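Local coordinates for DNA photolyase (Agrobacterium tumefaciens, PDB 4U63), which probably repairs cyclobutane pyrimidine dimers in DNA with light, using FAD as cofactor and a methenyltetrahydrofolate antenna, at residues D113-Y121 with T142-E153. Numbering follows the deposited sequence.
Sequences DTVVWNRRY and TVRSFSGQLLHE. With SO4 (sulfate ion), chain E; SO4 (sulfate ion), chain D.
Val143 lies over one face of the Trp117 ring, a CH-pi contact with CG1 3.9 Å from the centroid of the six-membered ring. Ser145 CB meets the same indole obliquely. Leu150 CD1 sits over one face of the Tyr121 ring. Glu153 OE2 comes to its edge; in the conformer described, so does Gln149 OE1, which also accepts a bond from Tyr121 N. Phe146 C and Ser147 N lie over one face of the Arg119 guanidinium, with Ser145 OG, sulfate oxygens and Glu153 OE2 at its edge. Strands 114-118 and 142-146 are parallel neighbours in the beta-alpha-beta unit closed by helix 123-138, in the alpha/beta domain of the photolyase fold. Trp117 CG stands between its own backbone N and carbonyl carbon (chi1 61°), which sets the indole against Val143 CG1.

Arg119 reaches across strand 142-146, past Phe146 O, its chain extended from CG to NE. Arg119 NE donates a nearly straight bond, 3.0 Å, to Ser145 OG. NH1 bonds the chain D sulfate; NH2 bonds that and the chain E sulfate, both probably from the crystallisation liquor. Arg119 NH1 forms a salt bridge with Glu153 OE2, its hydrogen bond weak at 3.4 Å. Tyr121 OH donates to Glu153 OE2 at 2.7 Å, on the syn side, 32° out of the carboxylate plane.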
ATOM      1  N   ASP A 113     -16.698 -20.452 -21.271  1.00 27.46           N
ATOM      2  CA  ASP A 113     -17.719 -19.518 -21.756  1.00 28.64           C
ATOM      3  C   ASP A 113     -17.789 -18.240 -20.916  1.00 26.69           C
ATOM      4  O   ASP A 113     -18.565 -17.345 -21.227  1.00 28.63           O
ATOM      5  CB  ASP A 113     -19.098 -20.198 -21.839  1.00 29.86           C
ATOM      6  CG  ASP A 113     -19.676 -20.555 -20.480  1.00 31.37           C
ATOM      7  OD1 ASP A 113     -19.050 -20.242 -19.439  1.00 28.88           O
ATOM      8  OD2 ASP A 113     -20.776 -21.161 -20.467  1.00 33.22           O
ATOM      9  N   THR A 114     -16.974 -18.164 -19.858  1.00 25.40           N
ATOM     10  CA  THR A 114     -17.025 -17.062 -18.916  1.00 25.21           C
ATOM     11  C   THR A 114     -15.634 -16.687 -18.424  1.00 25.33           C
ATOM     12  O   THR A 114     -14.780 -17.559 -18.200  1.00 26.04           O
ATOM     13  CB  THR A 114     -17.926 -17.425 -17.700  1.00 25.97           C
ATOM     14  OG1 THR A 114     -19.236 -17.767 -18.159  1.00 26.76           O
ATOM     15  CG2 THR A 114     -18.039 -16.273 -16.690  1.00 25.89           C
ATOM     16  N   VAL A 115     -15.416 -15.383 -18.266  1.00 23.50           N
ATOM     17  CA  VAL A 115     -14.255 -14.862 -17.574  1.00 23.54           C
ATOM     18  C   VAL A 115     -14.776 -14.020 -16.424  1.00 23.69           C
ATOM     19  O   VAL A 115     -15.650 -13.180 -16.620  1.00 23.45           O
ATOM     20  CB  VAL A 115     -13.361 -13.978 -18.460  1.00 25.84           C
ATOM     21  CG1 VAL A 115     -12.141 -13.509 -17.668  1.00 26.54           C
ATOM     22  CG2 VAL A 115     -12.928 -14.725 -19.716  1.00 27.53           C
ATOM     23  N   VAL A 116     -14.242 -14.259 -15.228  1.00 21.86           N
ATOM     24  CA  VAL A 116     -14.552 -13.436 -14.078  1.00 22.48           C
ATOM     25  C   VAL A 116     -13.297 -12.805 -13.493  1.00 21.69           C
ATOM     26  O   VAL A 116     -12.187 -13.347 -13.607  1.00 22.19           O
ATOM     27  CB  VAL A 116     -15.288 -14.226 -12.970  1.00 23.82           C
ATOM     28  CG1 VAL A 116     -16.626 -14.735 -13.487  1.00 24.24           C
ATOM     29  CG2 VAL A 116     -14.432 -15.375 -12.438  1.00 23.52           C
ATOM     30  N   TRP A 117     -13.489 -11.653 -12.869  1.00 20.54           N
ATOM     31  CA  TRP A 117     -12.450 -11.008 -12.100  1.00 21.32           C
ATOM     32  C   TRP A 117     -13.030 -10.109 -11.017  1.00 21.75           C
ATOM     33  O   TRP A 117     -14.200  -9.736 -11.049  1.00 22.26           O
ATOM     34  CB  TRP A 117     -11.495 -10.207 -13.003  1.00 19.76           C
ATOM     35  CG  TRP A 117     -12.095  -9.054 -13.825  1.00 21.59           C
ATOM     36  CD1 TRP A 117     -12.576  -7.854 -13.352  1.00 22.71           C
ATOM     37  CD2 TRP A 117     -12.206  -8.988 -15.255  1.00 22.44           C
ATOM     38  NE1 TRP A 117     -12.995  -7.064 -14.403  1.00 22.23           N
ATOM     39  CE2 TRP A 117     -12.782  -7.736 -15.578  1.00 21.10           C
ATOM     40  CE3 TRP A 117     -11.889  -9.873 -16.295  1.00 22.88           C
ATOM     41  CZ2 TRP A 117     -13.042  -7.347 -16.901  1.00 21.10           C
ATOM     42  CZ3 TRP A 117     -12.144  -9.486 -17.609  1.00 23.23           C
ATOM     43  CH2 TRP A 117     -12.718  -8.230 -17.900  1.00 24.45           C
ATOM     44  N   ASN A 118     -12.188  -9.785 -10.049  1.00 19.63           N
ATOM     45  CA  ASN A 118     -12.522  -8.799  -9.048  1.00 19.75           C
ATOM     46  C   ASN A 118     -12.136  -7.426  -9.550  1.00 20.77           C
ATOM     47  O   ASN A 118     -11.032  -7.227 -10.074  1.00 21.36           O
ATOM     48  CB  ASN A 118     -11.824  -9.128  -7.741  1.00 20.15           C
ATOM     49  CG  ASN A 118     -12.357 -10.404  -7.135  1.00 22.19           C
ATOM     50  OD1 ASN A 118     -13.565 -10.530  -6.922  1.00 22.95           O
ATOM     51  ND2 ASN A 118     -11.485 -11.358  -6.876  1.00 20.54           N
ATOM     52  N   ARG A 119     -13.057  -6.484  -9.388  1.00 19.99           N
ATOM     53  CA  ARG A 119     -12.845  -5.114  -9.835  1.00 21.60           C
ATOM     54  C   ARG A 119     -11.617  -4.522  -9.165  1.00 20.72           C
ATOM     55  O   ARG A 119     -11.306  -4.840  -7.997  1.00 19.83           O
ATOM     56  CB  ARG A 119     -14.059  -4.246  -9.509  1.00 23.38           C
ATOM     57  CG  ARG A 119     -15.281  -4.604 -10.304  1.00 26.83           C
ATOM     58  CD  ARG A 119     -16.512  -3.925  -9.750  1.00 30.31           C
ATOM     59  NE  ARG A 119     -17.708  -4.503 -10.345  1.00 30.21           N
ATOM     60  CZ  ARG A 119     -18.927  -4.450  -9.818  1.00 33.81           C
ATOM     61  NH1 ARG A 119     -19.152  -3.840  -8.649  1.00 36.18           N
ATOM     62  NH2 ARG A 119     -19.937  -5.020 -10.468  1.00 36.92           N
ATOM     63  N   ARG A 120     -10.912  -3.699  -9.926  1.00 20.46           N
ATOM     64  CA  ARG A 120      -9.803  -2.907  -9.420  1.00 20.57           C
ATOM     65  C   ARG A 120     -10.194  -1.481  -9.689  1.00 20.77           C
ATOM     66  O   ARG A 120     -10.704  -1.164 -10.757  1.00 23.53           O
ATOM     67  CB  ARG A 120      -8.471  -3.281 -10.073  1.00 21.41           C
ATOM     68  CG  ARG A 120      -8.427  -3.179 -11.583  1.00 20.95           C
ATOM     69  CD  ARG A 120      -7.143  -3.771 -12.115  1.00 22.45           C
ATOM     70  NE  ARG A 120      -7.183  -3.962 -13.563  1.00 23.17           N
ATOM     71  CZ  ARG A 120      -6.177  -4.442 -14.294  1.00 22.98           C
ATOM     72  NH1 ARG A 120      -5.026  -4.786 -13.724  1.00 22.25           N
ATOM     73  NH2 ARG A 120      -6.324  -4.583 -15.609  1.00 25.70           N
ATOM     74  N   TYR A 121      -9.963  -0.622  -8.715  1.00 22.91           N
ATOM     75  CA  TYR A 121     -10.578   0.689  -8.720  1.00 24.33           C
ATOM     76  C   TYR A 121      -9.627   1.832  -9.026  1.00 24.65           C
ATOM     77  O   TYR A 121     -10.052   2.971  -9.060  1.00 27.06           O
ATOM     78  CB  TYR A 121     -11.297   0.911  -7.405  1.00 24.09           C
ATOM     79  CG  TYR A 121     -12.497   0.003  -7.209  1.00 23.32           C
ATOM     80  CD1 TYR A 121     -12.362  -1.245  -6.623  1.00 24.70           C
ATOM     81  CD2 TYR A 121     -13.764   0.400  -7.593  1.00 24.49           C
ATOM     82  CE1 TYR A 121     -13.451  -2.076  -6.430  1.00 25.95           C
ATOM     83  CE2 TYR A 121     -14.860  -0.426  -7.412  1.00 25.55           C
ATOM     84  CZ  TYR A 121     -14.696  -1.664  -6.824  1.00 25.07           C
ATOM     85  OH  TYR A 121     -15.772  -2.486  -6.628  1.00 25.24           O
ATOM     86  N   THR A 142     -19.198 -14.319 -21.815  1.00 28.78           N
ATOM     87  CA  THR A 142     -19.725 -13.758 -20.585  1.00 29.91           C
ATOM     88  C   THR A 142     -18.555 -13.247 -19.752  1.00 30.16           C
ATOM     89  O   THR A 142     -17.576 -13.960 -19.538  1.00 28.29           O
ATOM     90  CB  THR A 142     -20.538 -14.802 -19.799  1.00 31.31           C
ATOM     91  OG1 THR A 142     -21.667 -15.197 -20.584  1.00 33.74           O
ATOM     92  CG2 THR A 142     -21.028 -14.239 -18.469  1.00 30.35           C
ATOM     93  N   VAL A 143     -18.661 -12.005 -19.296  1.00 28.06           N
ATOM     94  CA  VAL A 143     -17.655 -11.394 -18.456  1.00 28.25           C
ATOM     95  C   VAL A 143     -18.365 -10.783 -17.269  1.00 28.99           C
ATOM     96  O   VAL A 143     -19.316 -10.028 -17.443  1.00 30.08           O
ATOM     97  CB  VAL A 143     -16.879 -10.293 -19.176  1.00 28.63           C
ATOM     98  CG1 VAL A 143     -15.807  -9.726 -18.252  1.00 28.36           C
ATOM     99  CG2 VAL A 143     -16.262 -10.825 -20.471  1.00 30.73           C
ATOM    100  N   ARG A 144     -17.904 -11.117 -16.067  1.00 27.19           N
ATOM    101  CA  ARG A 144     -18.495 -10.593 -14.841  1.00 26.86           C
ATOM    102  C   ARG A 144     -17.396 -10.126 -13.893  1.00 25.34           C
ATOM    103  O   ARG A 144     -16.402 -10.828 -13.693  1.00 23.16           O
ATOM    104  CB  ARG A 144     -19.362 -11.659 -14.171  1.00 28.58           C
ATOM    105  CG  ARG A 144     -20.457 -12.224 -15.075  1.00 34.15           C
ATOM    106  CD  ARG A 144     -21.048 -13.490 -14.504  1.00 39.33           C
ATOM    107  NE  ARG A 144     -21.707 -13.241 -13.224  1.00 41.15           N
ATOM    108  CZ  ARG A 144     -22.011 -14.179 -12.323  1.00 44.65           C
ATOM    109  NH1 ARG A 144     -21.717 -15.461 -12.542  1.00 43.14           N
ATOM    110  NH2 ARG A 144     -22.612 -13.830 -11.187  1.00 46.40           N
ATOM    111  N   SER A 145     -17.590  -8.942 -13.311  1.00 24.12           N
ATOM    112  CA  SER A 145     -16.643  -8.349 -12.358  1.00 22.94           C
ATOM    113  C   SER A 145     -17.307  -8.138 -11.007  1.00 23.02           C
ATOM    114  O   SER A 145     -18.522  -7.938 -10.935  1.00 24.23           O
ATOM    115  CB  SER A 145     -16.099  -7.028 -12.876  1.00 22.74           C
ATOM    116  OG  SER A 145     -17.090  -6.020 -12.855  1.00 27.17           O
ATOM    117  N   PHE A 146     -16.507  -8.175  -9.938  1.00 21.81           N
ATOM    118  CA  PHE A 146     -17.058  -8.189  -8.574  1.00 19.30           C
ATOM    119  C   PHE A 146     -16.382  -7.224  -7.617  1.00 19.03           C
ATOM    120  O   PHE A 146     -15.191  -6.925  -7.733  1.00 20.84           O
ATOM    121  CB  PHE A 146     -16.987  -9.611  -7.995  1.00 20.65           C
ATOM    122  CG  PHE A 146     -17.797 -10.598  -8.776  1.00 20.74           C
ATOM    123  CD1 PHE A 146     -17.259 -11.217  -9.890  1.00 20.73           C
ATOM    124  CD2 PHE A 146     -19.114 -10.874  -8.426  1.00 22.24           C
ATOM    125  CE1 PHE A 146     -18.012 -12.113 -10.638  1.00 23.69           C
ATOM    126  CE2 PHE A 146     -19.874 -11.771  -9.168  1.00 24.52           C
ATOM    127  CZ  PHE A 146     -19.322 -12.390 -10.276  1.00 25.26           C
ATOM    128  N   SER A 147     -17.179  -6.744  -6.669  1.00 20.68           N
ATOM    129  CA  SER A 147     -16.698  -5.887  -5.595  0.61 19.44           C
ATOM    130  C   SER A 147     -15.867  -6.708  -4.611  1.00 19.65           C
ATOM    131  O   SER A 147     -15.910  -7.939  -4.630  1.00 22.14           O
ATOM    132  CB  SER A 147     -17.872  -5.242  -4.857  0.61 20.81           C
ATOM    133  OG  SER A 147     -18.669  -6.213  -4.198  0.61 20.75           O
ATOM    134  N   GLY A 148     -15.131  -6.010  -3.750  1.00 19.19           N
ATOM    135  CA  GLY A 148     -14.296  -6.653  -2.741  1.00 19.86           C
ATOM    136  C   GLY A 148     -13.098  -5.826  -2.306  1.00 20.03           C
ATOM    137  O   GLY A 148     -12.749  -5.829  -1.132  1.00 21.00           O
ATOM    138  N   GLN A 149     -12.472  -5.120  -3.247  1.00 18.39           N
ATOM    139  CA  GLN A 149     -11.280  -4.336  -2.947  0.65 18.10           C
ATOM    140  C   GLN A 149     -11.573  -3.199  -1.960  1.00 18.09           C
ATOM    141  O   GLN A 149     -10.732  -2.879  -1.117  1.00 17.64           O
ATOM    142  CB  GLN A 149     -10.669  -3.755  -4.229  0.65 18.29           C
ATOM    143  CG  GLN A 149      -9.372  -2.978  -3.994  0.65 20.10           C
ATOM    144  CD  GLN A 149      -8.837  -2.318  -5.246  0.65 21.58           C
ATOM    145  OE1 GLN A 149      -9.535  -2.186  -6.222  0.65 20.84           O
ATOM    146  NE2 GLN A 149      -7.583  -1.891  -5.204  0.65 23.90           N
ATOM    147  N   LEU A 150     -12.762  -2.595  -2.088  1.00 17.92           N
ATOM    148  CA  LEU A 150     -13.182  -1.474  -1.266  1.00 17.63           C
ATOM    149  C   LEU A 150     -14.519  -1.728  -0.571  1.00 17.83           C
ATOM    150  O   LEU A 150     -15.390  -2.422  -1.090  1.00 19.08           O
ATOM    151  CB  LEU A 150     -13.335  -0.221  -2.148  1.00 17.13           C
ATOM    152  CG  LEU A 150     -12.102   0.264  -2.920  1.00 19.08           C
ATOM    153  CD1 LEU A 150     -12.463   1.427  -3.830  1.00 17.75           C
ATOM    154  CD2 LEU A 150     -10.987   0.661  -1.969  1.00 19.73           C
ATOM    155  N   LEU A 151     -14.671  -1.128   0.596  1.00 19.32           N
ATOM    156  CA  LEU A 151     -15.935  -1.110   1.330  1.00 20.63           C
ATOM    157  C   LEU A 151     -17.008  -0.299   0.626  1.00 21.43           C
ATOM    158  O   LEU A 151     -18.200  -0.603   0.757  1.00 23.36           O
ATOM    159  CB  LEU A 151     -15.722  -0.518   2.723  1.00 21.57           C
ATOM    160  CG  LEU A 151     -14.799  -1.283   3.666  1.00 21.73           C
ATOM    161  CD1 LEU A 151     -14.577  -0.483   4.935  1.00 24.95           C
ATOM    162  CD2 LEU A 151     -15.388  -2.643   3.971  1.00 23.16           C
ATOM    163  N   HIS A 152     -16.601   0.730  -0.111  1.00 21.51           N
ATOM    164  CA  HIS A 152     -17.566   1.609  -0.810  1.00 20.57           C
ATOM    165  C   HIS A 152     -17.324   1.558  -2.307  1.00 20.95           C
ATOM    166  O   HIS A 152     -16.286   1.077  -2.762  1.00 20.16           O
ATOM    167  CB  HIS A 152     -17.480   3.049  -0.269  1.00 19.63           C
ATOM    168  CG  HIS A 152     -16.494   3.921  -0.986  1.00 19.23           C
ATOM    169  ND1 HIS A 152     -15.135   3.779  -0.840  1.00 18.50           N
ATOM    170  CD2 HIS A 152     -16.673   4.951  -1.850  1.00 20.06           C
ATOM    171  CE1 HIS A 152     -14.513   4.672  -1.584  1.00 19.14           C
ATOM    172  NE2 HIS A 152     -15.422   5.397  -2.206  1.00 19.24           N
ATOM    173  N   GLU A 153     -18.296   2.065  -3.061  1.00 22.63           N
ATOM    174  CA  GLU A 153     -18.223   2.137  -4.507  1.00 26.43           C
ATOM    175  C   GLU A 153     -17.927   3.592  -4.865  1.00 20.99           C
ATOM    176  O   GLU A 153     -18.802   4.426  -4.736  1.00 23.09           O
ATOM    177  CB  GLU A 153     -19.543   1.665  -5.134  1.00 34.68           C
ATOM    178  CG  GLU A 153     -19.658   0.150  -5.315  1.00 46.63           C
ATOM    179  CD  GLU A 153     -18.835  -0.398  -6.495  1.00 55.19           C
ATOM    180  OE1 GLU A 153     -18.788   0.242  -7.565  1.00 64.20           O
ATOM    181  OE2 GLU A 153     -18.241  -1.483  -6.366  1.00 57.00           O
TER
HETATM  182  S   SO4 E1004     -20.164  -6.391 -14.460  1.00 40.65           S
HETATM  183  O1  SO4 E1004     -20.948  -5.981 -15.639  1.00 38.65           O
HETATM  184  O2  SO4 E1004     -20.243  -7.846 -14.249  1.00 39.50           O
HETATM  185  O3  SO4 E1004     -18.762  -5.988 -14.696  1.00 44.05           O
HETATM  186  O4  SO4 E1004     -20.698  -5.719 -13.257  1.00 44.80           O
HETATM  187  S   SO4 D1003     -22.877  -4.826  -8.292  0.75 67.09           S
HETATM  188  O1  SO4 D1003     -22.505  -4.695  -9.713  0.75 59.26           O
HETATM  189  O2  SO4 D1003     -23.607  -6.093  -8.090  0.75 66.14           O
HETATM  190  O3  SO4 D1003     -23.753  -3.698  -7.923  0.75 71.23           O
HETATM  191  O4  SO4 D1003     -21.666  -4.809  -7.441  0.75 59.34           O
HETATM  192  O   HOH W   1     -14.339 -10.203  -4.156  1.00 23.46           O
HETATM  193  O   HOH W   2     -12.909  -5.935  -6.059  1.00 20.65           O
HETATM  194  O   HOH W   3     -15.149  -3.155  -3.828  1.00 20.90           O